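Local coordinates for aminopentol aminotransferase (Sphingopyxis macrogoltabida, PDB 6HBS), which transfers the amino group of hydrolysed fumonisin B1 (aminopentol) to pyruvate, using pyridoxal 5'-phosphate as cofactor, in the degradation of the mycotoxin fumonisin B1, at residues 56-62 with 370-376; 169-173 with 192-198; 233-238 with 342-346. All blocks are in the same frame, centred on the assembly; numbering follows the deposited sequence.

Interaction 1: residues 56-62 with 370-376; sequences IDYMCAY and VYVHPYH
I56 and D57 pair in parallel with V370 and Y371, joining strand 54-57 to the short strand 370-371, outermost in this chain's four-stranded mixed sheet. Two backbone bonds carry the register: Y371 N donates almost straight (175°) to I56 O at 2.9 Å, and Y58 N donates to Y371 O at 3.1 Å.

The apolar contacts follow on both sides of this pairing. The Y58 ring lies beside V372, with Y58 CD2 4.0 Å from V372 CG1, and also meets V370 CG1; its hydroxyl bonds to T392 of helix 386-405. M59 turns the other way. With CG beside its backbone N (chi1 -62°) and two further bends, the chain first sets CG against the Y371 ring, 3.6 Å from Y371 CE1. Its sulfur then comes to the edge of the H373 ring, and M59 SD lies 3.5 Å from H373 CB.

The aromatic contact is T-shaped: the edge of Y62, led by CD2 and CE2, points at the face of H376, the planes at 81° and the centroids 5.0 Å apart. M59 CE lies above one face of Y62, offset toward the rim.

Polar groups close the arrangement. One water joins Y62 OH (2.6 Å) to Y371 OH, while D57 OD1 accepts from M59 N in an Asx turn and D57 OD2 bonds to Y69. T89 of the second subunit packs on M59, Y62 and Y371. Y62 is thus fixed by ring, methyl and water close to K258, the probable cofactor lysine, which is consistent with this contact shaping one wall of the active site.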
loop_
_atom_site.group_PDB
_atom_site.type_symbol
_atom_site.label_atom_id
_atom_site.label_comp_id
_atom_site.label_asym_id
_atom_site.label_seq_id
_atom_site.Cartn_x
_atom_site.Cartn_y
_atom_site.Cartn_z
ATOM N N ILE A 56 18.199 -1.788 -21.939
ATOM C CA ILE A 56 18.273 -3.006 -21.174
ATOM C C ILE A 56 18.298 -2.587 -19.697
ATOM O O ILE A 56 19.166 -1.811 -19.278
ATOM C CB ILE A 56 19.493 -3.855 -21.569
ATOM C CG1 ILE A 56 19.486 -4.191 -23.065
ATOM C CG2 ILE A 56 19.519 -5.113 -20.728
ATOM C CD1 ILE A 56 20.806 -4.769 -23.571
ATOM N N ASP A 57 17.342 -3.112 -18.920
ATOM C CA ASP A 57 17.010 -2.537 -17.620
ATOM C C ASP A 57 17.663 -3.333 -16.477
ATOM O O ASP A 57 17.199 -4.400 -16.154
ATOM C CB ASP A 57 15.491 -2.464 -17.485
ATOM C CG ASP A 57 15.005 -2.072 -16.100
ATOM O OD1 ASP A 57 15.704 -1.289 -15.430
ATOM O OD2 ASP A 57 13.977 -2.642 -15.683
ATOM N N TYR A 58 18.704 -2.780 -15.835
ATOM C CA TYR A 58 19.349 -3.461 -14.704
ATOM C C TYR A 58 18.769 -2.980 -13.366
ATOM O O TYR A 58 19.270 -3.368 -12.324
ATOM C CB TYR A 58 20.886 -3.372 -14.784
ATOM C CG TYR A 58 21.408 -4.222 -15.909
ATOM C CD1 TYR A 58 21.543 -5.588 -15.747
ATOM C CD2 TYR A 58 21.613 -3.698 -17.166
ATOM C CE1 TYR A 58 21.957 -6.406 -16.793
ATOM C CE2 TYR A 58 21.995 -4.501 -18.234
ATOM C CZ TYR A 58 22.207 -5.856 -18.037
ATOM O OH TYR A 58 22.573 -6.679 -19.060
ATOM N N MET A 59 17.678 -2.208 -13.388
ATOM C CA MET A 59 16.943 -1.923 -12.136
ATOM C C MET A 59 15.817 -2.932 -11.908
ATOM O O MET A 59 15.381 -3.123 -10.783
ATOM C CB MET A 59 16.328 -0.528 -12.132
ATOM C CG MET A 59 17.299 0.586 -12.225
ATOM S SD MET A 59 18.833 0.277 -11.357
ATOM C CE MET A 59 18.360 0.182 -9.644
ATOM N N CYS A 60 15.353 -3.589 -12.966
ATOM C CA CYS A 60 14.166 -4.486 -12.874
ATOM C C CYS A 60 13.063 -3.785 -12.047
ATOM O O CYS A 60 12.474 -4.351 -11.128
ATOM C CB CYS A 60 14.474 -5.820 -12.221
ATOM S SG CYS A 60 15.661 -6.850 -13.117
ATOM N N ALA A 61 12.794 -2.539 -12.404
ATOM C CA ALA A 61 11.717 -1.745 -11.788
ATOM C C ALA A 61 11.979 -1.553 -10.279
ATOM O O ALA A 61 11.045 -1.361 -9.513
ATOM C CB ALA A 61 10.397 -2.442 -12.066
ATOM N N TYR A 62 13.258 -1.606 -9.875
ATOM C CA TYR A 62 13.760 -1.509 -8.476
ATOM C C TYR A 62 13.354 -2.736 -7.681
ATOM O O TYR A 62 13.149 -2.658 -6.497
ATOM C CB TYR A 62 13.310 -0.217 -7.779
ATOM C CG TYR A 62 14.121 0.984 -8.169
ATOM C CD1 TYR A 62 13.826 1.729 -9.298
ATOM C CD2 TYR A 62 15.193 1.384 -7.395
ATOM C CE1 TYR A 62 14.593 2.830 -9.656
ATOM C CE2 TYR A 62 15.952 2.495 -7.716
ATOM C CZ TYR A 62 15.646 3.221 -8.847
ATOM O OH TYR A 62 16.421 4.301 -9.145
ATOM N N VAL A 370 21.651 1.061 -22.198
ATOM C CA VAL A 370 21.747 0.280 -20.983
ATOM C C VAL A 370 21.405 1.211 -19.820
ATOM O O VAL A 370 21.879 2.333 -19.796
ATOM C CB VAL A 370 23.158 -0.307 -20.817
ATOM C CG1 VAL A 370 23.425 -0.853 -19.428
ATOM C CG2 VAL A 370 23.430 -1.352 -21.884
ATOM N N TYR A 371 20.540 0.737 -18.917
ATOM C CA TYR A 371 20.208 1.465 -17.710
ATOM C C TYR A 371 20.888 0.765 -16.536
ATOM O O TYR A 371 20.442 -0.280 -16.092
ATOM C CB TYR A 371 18.690 1.536 -17.502
ATOM C CG TYR A 371 18.210 2.572 -16.510
ATOM C CD1 TYR A 371 18.509 2.477 -15.154
ATOM C CD2 TYR A 371 17.430 3.645 -16.923
ATOM C CE1 TYR A 371 18.053 3.427 -14.241
ATOM C CE2 TYR A 371 16.959 4.599 -16.023
ATOM C CZ TYR A 371 17.267 4.482 -14.677
ATOM O OH TYR A 371 16.806 5.415 -13.811
ATOM N N VAL A 372 21.926 1.406 -16.010
ATOM C CA VAL A 372 22.605 0.990 -14.798
ATOM C C VAL A 372 22.627 2.182 -13.829
ATOM O O VAL A 372 22.434 3.337 -14.223
ATOM C CB VAL A 372 24.038 0.511 -15.086
ATOM C CG1 VAL A 372 24.055 -0.818 -15.803
ATOM C CG2 VAL A 372 24.852 1.563 -15.829
ATOM N N HIS A 373 22.874 1.895 -12.552
ATOM C CA HIS A 373 22.637 2.854 -11.497
ATOM C C HIS A 373 23.922 3.124 -10.741
ATOM O O HIS A 373 24.569 2.184 -10.300
ATOM C CB HIS A 373 21.528 2.367 -10.564
ATOM C CG HIS A 373 20.879 3.461 -9.773
ATOM N ND1 HIS A 373 21.565 4.257 -8.874
ATOM C CD2 HIS A 373 19.584 3.840 -9.693
ATOM C CE1 HIS A 373 20.735 5.129 -8.340
ATOM N NE2 HIS A 373 19.507 4.900 -8.830
ATOM N N PRO A 374 24.329 4.404 -10.579
ATOM C CA PRO A 374 25.580 4.725 -9.898
ATOM C C PRO A 374 25.561 4.738 -8.364
ATOM O O PRO A 374 26.660 4.819 -7.794
ATOM C CB PRO A 374 25.860 6.148 -10.405
ATOM C CG PRO A 374 24.511 6.740 -10.571
ATOM C CD PRO A 374 23.689 5.607 -11.136
ATOM N N TYR A 375 24.377 4.637 -7.702
ATOM C CA TYR A 375 24.385 4.640 -6.204
ATOM C C TYR A 375 23.484 3.565 -5.560
ATOM O O TYR A 375 23.626 3.299 -4.366
ATOM C CB TYR A 375 24.165 6.065 -5.667
ATOM C CG TYR A 375 22.795 6.658 -5.833
ATOM C CD1 TYR A 375 21.711 6.189 -5.093
ATOM C CD2 TYR A 375 22.577 7.712 -6.703
ATOM C CE1 TYR A 375 20.440 6.741 -5.220
ATOM C CE2 TYR A 375 21.308 8.266 -6.854
ATOM C CZ TYR A 375 20.242 7.791 -6.099
ATOM O OH TYR A 375 18.998 8.320 -6.257
ATOM N N HIS A 376 22.601 2.923 -6.325
ATOM C CA HIS A 376 21.637 1.951 -5.817
ATOM C C HIS A 376 21.952 0.603 -6.435
ATOM O O HIS A 376 22.288 0.523 -7.631
ATOM C CB HIS A 376 20.200 2.379 -6.152
ATOM C CG HIS A 376 19.105 1.590 -5.497
ATOM N ND1 HIS A 376 18.834 0.268 -5.826
ATOM C CD2 HIS A 376 18.171 1.959 -4.577
ATOM C CE1 HIS A 376 17.804 -0.162 -5.112
ATOM N NE2 HIS A 376 17.368 0.874 -4.329
HETATM O O HOH W 1 15.806 5.642 -11.288
#

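Interaction 2: residues 169-173 with 192-198; sequences YYTYN and VFATPFR
Y170 of strand 167-170 and Y172 just after it reach across and hand their hydroxyls to backbone carbonyls of 192-198. The closely packed part centres on Y172. Y172 OH donates to T195 O at 2.7 Å, from 37° above the carbonyl plane, and Y172 OH also lies 3.2 Å from F197 CA, so the phenol end is lodged in the turn of 195-197. Farther back along the ring, Y172 CD2 is 3.9 Å from R198 CB. The ring and the R198 side chain run antiparallel alongside one another, their flat groups 27° apart; the guanidinium itself is held by E203 and the carbonyl of K142. T195 OG1 braces the turn from within by donating to F197 O at 2.7 Å.

Y170 makes the looser part. Its CG stands between backbone N and carbonyl carbon (chi1 63°), directing the ring across the sheet until Y170 OH donates to F193 O at 2.7 Å. Besides that bond its contacts with 192-198 are few, A194 CB at 3.8 Å from Y170 OH among them, and helix 175-184 packs against the ring. T171, partly exposed, has its CB directed away from 192-198.

Y170 links this chain's outermost strand to strand 189-194 over the parallel strand 137-141, and Y172 links the loops beyond. This is the C-terminal edge of the parallel strands in the seven-stranded sheet of fold-type I aminotransferases, with T195 close to PLP.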
loop_
_atom_site.group_PDB
_atom_site.type_symbol
_atom_site.label_atom_id
_atom_site.label_comp_id
_atom_site.label_asym_id
_atom_site.label_seq_id
_atom_site.Cartn_x
_atom_site.Cartn_y
_atom_site.Cartn_z
ATOM N N TYR A 169 19.811 0.833 17.627
ATOM C CA TYR A 169 20.600 0.511 16.438
ATOM C C TYR A 169 21.824 -0.301 16.834
ATOM O O TYR A 169 22.336 -0.181 17.978
ATOM C CB TYR A 169 20.929 1.782 15.667
ATOM C CG TYR A 169 19.708 2.557 15.230
ATOM C CD1 TYR A 169 18.956 2.174 14.127
ATOM C CD2 TYR A 169 19.264 3.642 15.967
ATOM C CE1 TYR A 169 17.816 2.877 13.752
ATOM C CE2 TYR A 169 18.122 4.346 15.616
ATOM C CZ TYR A 169 17.402 3.971 14.497
ATOM O OH TYR A 169 16.274 4.670 14.170
ATOM N N TYR A 170 22.248 -1.151 15.894
ATOM C CA TYR A 170 23.485 -1.910 15.962
ATOM C C TYR A 170 24.188 -1.757 14.602
ATOM O O TYR A 170 23.583 -1.290 13.640
ATOM C CB TYR A 170 23.222 -3.381 16.306
ATOM C CG TYR A 170 22.409 -4.123 15.265
ATOM C CD1 TYR A 170 21.019 -4.158 15.299
ATOM C CD2 TYR A 170 23.026 -4.754 14.209
ATOM C CE1 TYR A 170 20.280 -4.816 14.325
ATOM C CE2 TYR A 170 22.311 -5.428 13.232
ATOM C CZ TYR A 170 20.930 -5.458 13.279
ATOM O OH TYR A 170 20.245 -6.096 12.262
ATOM N N THR A 171 25.462 -2.149 14.536
ATOM C CA THR A 171 26.236 -2.156 13.254
ATOM C C THR A 171 26.009 -3.482 12.535
ATOM O O THR A 171 26.242 -4.549 13.088
ATOM C CB THR A 171 27.735 -1.946 13.503
ATOM O OG1 THR A 171 27.793 -0.698 14.168
ATOM C CG2 THR A 171 28.566 -1.916 12.236
ATOM N N TYR A 172 25.553 -3.411 11.283
ATOM C CA TYR A 172 25.299 -4.603 10.509
ATOM C C TYR A 172 26.582 -5.430 10.439
ATOM O O TYR A 172 27.640 -4.857 10.229
ATOM C CB TYR A 172 24.814 -4.270 9.084
ATOM C CG TYR A 172 24.264 -5.479 8.366
ATOM C CD1 TYR A 172 22.965 -5.921 8.599
ATOM C CD2 TYR A 172 25.038 -6.208 7.481
ATOM C CE1 TYR A 172 22.447 -7.039 7.960
ATOM C CE2 TYR A 172 24.528 -7.316 6.823
ATOM C CZ TYR A 172 23.223 -7.725 7.046
ATOM O OH TYR A 172 22.749 -8.853 6.449
ATOM N N ASN A 173 26.452 -6.766 10.555
ATOM C CA ASN A 173 27.533 -7.713 10.396
ATOM C C ASN A 173 28.509 -7.654 11.581
ATOM O O ASN A 173 29.602 -8.208 11.483
ATOM C CB ASN A 173 28.273 -7.577 9.052
ATOM C CG ASN A 173 27.787 -8.604 8.046
ATOM O OD1 ASN A 173 27.168 -9.584 8.446
ATOM N ND2 ASN A 173 28.089 -8.412 6.766
ATOM N N VAL A 192 14.585 -8.040 16.603
ATOM C CA VAL A 192 15.731 -7.684 15.765
ATOM C C VAL A 192 15.291 -7.763 14.293
ATOM O O VAL A 192 14.851 -8.830 13.822
ATOM C CB VAL A 192 16.893 -8.689 15.961
ATOM C CG1 VAL A 192 17.992 -8.478 14.924
ATOM C CG2 VAL A 192 17.469 -8.646 17.365
ATOM N N PHE A 193 15.434 -6.661 13.577
ATOM C CA PHE A 193 15.262 -6.624 12.134
ATOM C C PHE A 193 16.647 -6.720 11.496
ATOM O O PHE A 193 17.575 -5.968 11.902
ATOM C CB PHE A 193 14.615 -5.319 11.668
ATOM C CG PHE A 193 13.119 -5.241 11.837
ATOM C CD1 PHE A 193 12.538 -5.246 13.090
ATOM C CD2 PHE A 193 12.288 -5.151 10.721
ATOM C CE1 PHE A 193 11.158 -5.157 13.236
ATOM C CE2 PHE A 193 10.916 -5.065 10.870
ATOM C CZ PHE A 193 10.348 -5.073 12.121
ATOM N N ALA A 194 16.763 -7.609 10.503
ATOM C CA ALA A 194 17.950 -7.737 9.657
ATOM C C ALA A 194 17.521 -7.927 8.192
ATOM O O ALA A 194 16.704 -8.771 7.914
ATOM C CB ALA A 194 18.755 -8.908 10.139
ATOM N N THR A 195 18.121 -7.163 7.273
ATOM C CA THR A 195 18.149 -7.505 5.857
ATOM C C THR A 195 19.131 -8.662 5.685
ATOM O O THR A 195 20.042 -8.849 6.491
ATOM C CB THR A 195 18.511 -6.305 4.977
ATOM O OG1 THR A 195 19.830 -5.817 5.236
ATOM C CG2 THR A 195 17.511 -5.191 5.134
ATOM N N PRO A 196 18.944 -9.527 4.683
ATOM C CA PRO A 196 19.735 -10.748 4.594
ATOM C C PRO A 196 21.163 -10.520 4.083
ATOM O O PRO A 196 21.997 -11.382 4.283
ATOM C CB PRO A 196 18.951 -11.659 3.647
ATOM C CG PRO A 196 18.094 -10.713 2.833
ATOM C CD PRO A 196 17.878 -9.467 3.659
ATOM N N PHE A 197 21.420 -9.370 3.464
ATOM C CA PHE A 197 22.784 -8.849 3.292
ATOM C C PHE A 197 22.712 -7.323 3.382
ATOM O O PHE A 197 21.600 -6.748 3.481
ATOM C CB PHE A 197 23.431 -9.397 2.011
ATOM C CG PHE A 197 22.764 -9.085 0.698
ATOM C CD1 PHE A 197 21.754 -9.897 0.195
ATOM C CD2 PHE A 197 23.208 -8.015 -0.071
ATOM C CE1 PHE A 197 21.179 -9.617 -1.040
ATOM C CE2 PHE A 197 22.627 -7.733 -1.304
ATOM C CZ PHE A 197 21.602 -8.523 -1.780
ATOM N N ARG A 198 23.874 -6.653 3.356
ATOM C CA ARG A 198 23.914 -5.215 3.375
ATOM C C ARG A 198 23.663 -4.710 1.953
ATOM O O ARG A 198 24.500 -4.941 1.044
ATOM C CB ARG A 198 25.264 -4.704 3.886
ATOM C CG ARG A 198 25.334 -3.189 4.020
ATOM C CD ARG A 198 24.446 -2.698 5.148
ATOM N NE ARG A 198 24.616 -1.271 5.358
ATOM C CZ ARG A 198 24.035 -0.581 6.329
ATOM N NH1 ARG A 198 23.086 -1.141 7.075
ATOM N NH2 ARG A 198 24.435 0.661 6.539
#

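Interaction 3: residues 233-238 with 342-346; sequences RAGFRV and AQMPQ. With PLP (pyridoxal-5'-phosphate), chain C.
R233 and M344 meet at the cofactor site of this class-III, fold-type I aminotransferase, where the loop after strand 226-230 packs on the loop before strand 346-349. In the first shell, R233 NE donates to PLP O3 at 2.8 Å and 171°, and the oxygen lies in the guanidinium plane, at its edge. A second, weak bond from R233 NH2 reaches the same oxygen at 3.4 Å. The arginine chain runs out with CG opposite the backbone N (chi1 -156°) and then bends at chi3, which brings NE to O3, while NH1 is held by N377. Cutting this side chain back to alanine is likely to leave PLP O3 without its arginine partner and N377 OD1 without the NH1 donor.

The next shell is M344. Its methyl lies beside the backbone of 233-234, M344 CE being 3.8 Å from R233 O, and its sulfur is 3.7 Å from A234 CA. R237 runs nearly perpendicular to this side chain, with R237 CD 3.9 Å from M344 CG; its guanidinium is secured by the carbonyls of L380 and G63. F197 packs on A234, V238 and M344.

Outermost, the loop is tied by R237 N donating to A234 O and by one amide across the contact. Q343 NE2 gives its hydrogen to R237 O at 2.8 Å, the carbonyl oxygen only 5° out of the Q343 amide plane.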
loop_
_atom_site.group_PDB
_atom_site.type_symbol
_atom_site.label_atom_id
_atom_site.label_comp_id
_atom_site.label_asym_id
_atom_site.label_seq_id
_atom_site.Cartn_x
_atom_site.Cartn_y
_atom_site.Cartn_z
ATOM N N ARG A 233 13.550 -6.886 -0.471
ATOM C CA ARG A 233 14.420 -6.585 -1.567
ATOM C C ARG A 233 15.057 -7.846 -2.173
ATOM O O ARG A 233 15.110 -7.987 -3.427
ATOM C CB ARG A 233 15.515 -5.590 -1.189
ATOM C CG ARG A 233 16.033 -4.856 -2.419
ATOM C CD ARG A 233 17.131 -3.852 -2.148
ATOM N NE ARG A 233 16.665 -2.753 -1.318
ATOM C CZ ARG A 233 17.379 -1.679 -0.993
ATOM N NH1 ARG A 233 18.494 -1.395 -1.653
ATOM N NH2 ARG A 233 16.949 -0.867 -0.034
ATOM N N ALA A 234 15.597 -8.726 -1.326
ATOM C CA ALA A 234 16.412 -9.876 -1.806
ATOM C C ALA A 234 15.574 -11.146 -2.038
ATOM O O ALA A 234 16.061 -12.094 -2.646
ATOM C CB ALA A 234 17.517 -10.142 -0.808
ATOM N N GLY A 235 14.333 -11.182 -1.527
ATOM C CA GLY A 235 13.547 -12.377 -1.571
ATOM C C GLY A 235 13.418 -12.893 -3.011
ATOM O O GLY A 235 13.183 -12.124 -3.939
ATOM N N PHE A 236 13.711 -14.185 -3.171
ATOM C CA PHE A 236 13.617 -14.969 -4.391
ATOM C C PHE A 236 14.715 -14.646 -5.406
ATOM O O PHE A 236 14.720 -15.252 -6.486
ATOM C CB PHE A 236 12.239 -14.851 -5.045
ATOM C CG PHE A 236 11.175 -15.407 -4.152
ATOM C CD1 PHE A 236 11.263 -16.705 -3.705
ATOM C CD2 PHE A 236 10.078 -14.644 -3.781
ATOM C CE1 PHE A 236 10.276 -17.231 -2.896
ATOM C CE2 PHE A 236 9.085 -15.190 -2.985
ATOM C CZ PHE A 236 9.186 -16.469 -2.546
ATOM N N ARG A 237 15.664 -13.774 -5.068
ATOM C CA ARG A 237 16.872 -13.651 -5.886
ATOM C C ARG A 237 18.090 -14.271 -5.153
ATOM O O ARG A 237 19.157 -14.417 -5.741
ATOM C CB ARG A 237 17.102 -12.198 -6.308
ATOM C CG ARG A 237 16.309 -11.744 -7.523
ATOM C CD ARG A 237 16.757 -10.362 -7.941
ATOM N NE ARG A 237 16.017 -9.853 -9.066
ATOM C CZ ARG A 237 14.871 -9.175 -8.969
ATOM N NH1 ARG A 237 14.302 -9.036 -7.777
ATOM N NH2 ARG A 237 14.314 -8.648 -10.056
ATOM N N VAL A 238 17.932 -14.662 -3.889
ATOM C CA VAL A 238 18.985 -15.365 -3.142
ATOM C C VAL A 238 18.672 -16.870 -3.126
ATOM O O VAL A 238 19.554 -17.694 -3.304
ATOM C CB VAL A 238 19.161 -14.781 -1.724
ATOM C CG1 VAL A 238 20.101 -15.627 -0.872
ATOM C CG2 VAL A 238 19.639 -13.346 -1.776
ATOM N N ALA A 342 26.152 -11.251 -7.555
ATOM C CA ALA A 342 26.207 -10.791 -8.942
ATOM C C ALA A 342 24.795 -10.548 -9.498
ATOM O O ALA A 342 24.640 -9.718 -10.391
ATOM C CB ALA A 342 26.942 -11.782 -9.816
ATOM N N GLN A 343 23.786 -11.261 -8.978
ATOM C CA GLN A 343 22.366 -11.092 -9.431
ATOM C C GLN A 343 21.691 -9.839 -8.816
ATOM O O GLN A 343 20.551 -9.496 -9.210
ATOM C CB GLN A 343 21.559 -12.364 -9.127
ATOM C CG GLN A 343 21.320 -12.686 -7.651
ATOM C CD GLN A 343 22.341 -13.595 -7.007
ATOM O OE1 GLN A 343 23.515 -13.535 -7.353
ATOM N NE2 GLN A 343 21.910 -14.428 -6.062
ATOM N N MET A 344 22.304 -9.213 -7.798
ATOM C CA MET A 344 21.819 -7.947 -7.227
ATOM C C MET A 344 23.019 -7.055 -6.966
ATOM O O MET A 344 23.321 -6.756 -5.814
ATOM C CB MET A 344 21.081 -8.146 -5.900
ATOM C CG MET A 344 19.799 -8.886 -6.047
ATOM S SD MET A 344 18.866 -9.085 -4.491
ATOM C CE MET A 344 18.847 -7.451 -3.769
ATOM N N PRO A 345 23.736 -6.624 -8.023
ATOM C CA PRO A 345 25.057 -6.034 -7.848
ATOM C C PRO A 345 25.057 -4.540 -7.566
ATOM O O PRO A 345 24.201 -3.792 -8.047
ATOM C CB PRO A 345 25.743 -6.349 -9.204
ATOM C CG PRO A 345 24.616 -6.297 -10.201
ATOM C CD PRO A 345 23.392 -6.806 -9.446
ATOM N N GLN A 346 26.019 -4.135 -6.742
ATOM C CA GLN A 346 26.382 -2.738 -6.565
ATOM C C GLN A 346 27.705 -2.563 -7.324
ATOM O O GLN A 346 28.664 -3.311 -7.092
ATOM C CB GLN A 346 26.522 -2.426 -5.077
ATOM C CG GLN A 346 26.779 -0.970 -4.741
ATOM C CD GLN A 346 25.491 -0.194 -4.632
ATOM O OE1 GLN A 346 24.826 0.041 -5.642
ATOM N NE2 GLN A 346 25.139 0.203 -3.406
HETATM N N1 PLP C . 12.371 -3.273 3.086
HETATM C C2 PLP C . 13.360 -3.352 2.170
HETATM C C2A PLP C . 14.620 -4.141 2.435
HETATM C C3 PLP C . 13.174 -2.720 0.867
HETATM O O3 PLP C . 14.135 -2.791 -0.078
HETATM C C4 PLP C . 11.909 -2.002 0.588
HETATM C C4A PLP C . 11.746 -1.386 -0.756
HETATM C C5 PLP C . 10.926 -1.934 1.710
HETATM C C6 PLP C . 11.212 -2.605 2.893
HETATM C C5A PLP C . 9.586 -1.211 1.585
HETATM O O4P PLP C . 8.801 -1.728 0.480
HETATM P P PLP C . 7.817 -0.648 -0.196
HETATM O O1P PLP C . 8.624 0.354 -0.889
HETATM O O2P PLP C . 7.087 -0.024 0.959
HETATM O O3P PLP C . 7.007 -1.542 -1.110
#

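From the N terminus, 56-62 comes first and waits 308 residues for its partner 370-376, so interaction 1 closes a loop that contains the other two. Inside it, interaction 2 closes a short one, from strand 167-170 through helix 175-184 to strand 189-194, before interaction 3 opens at 233 and closes at 342. These two therefore stand in series and none cross. Interactions 1 and 2 lie on opposite sides of the chain's centre, with nearest atoms about 10 Å apart. Interaction 3 touches both: F197 CZ is 3.6 Å from M344 CE, and C60 CB is 3.6 Å from R237 NH2. It thereby packs the segments that follow strands 189-194 and 54-57 against the loop carrying R233, beside PLP.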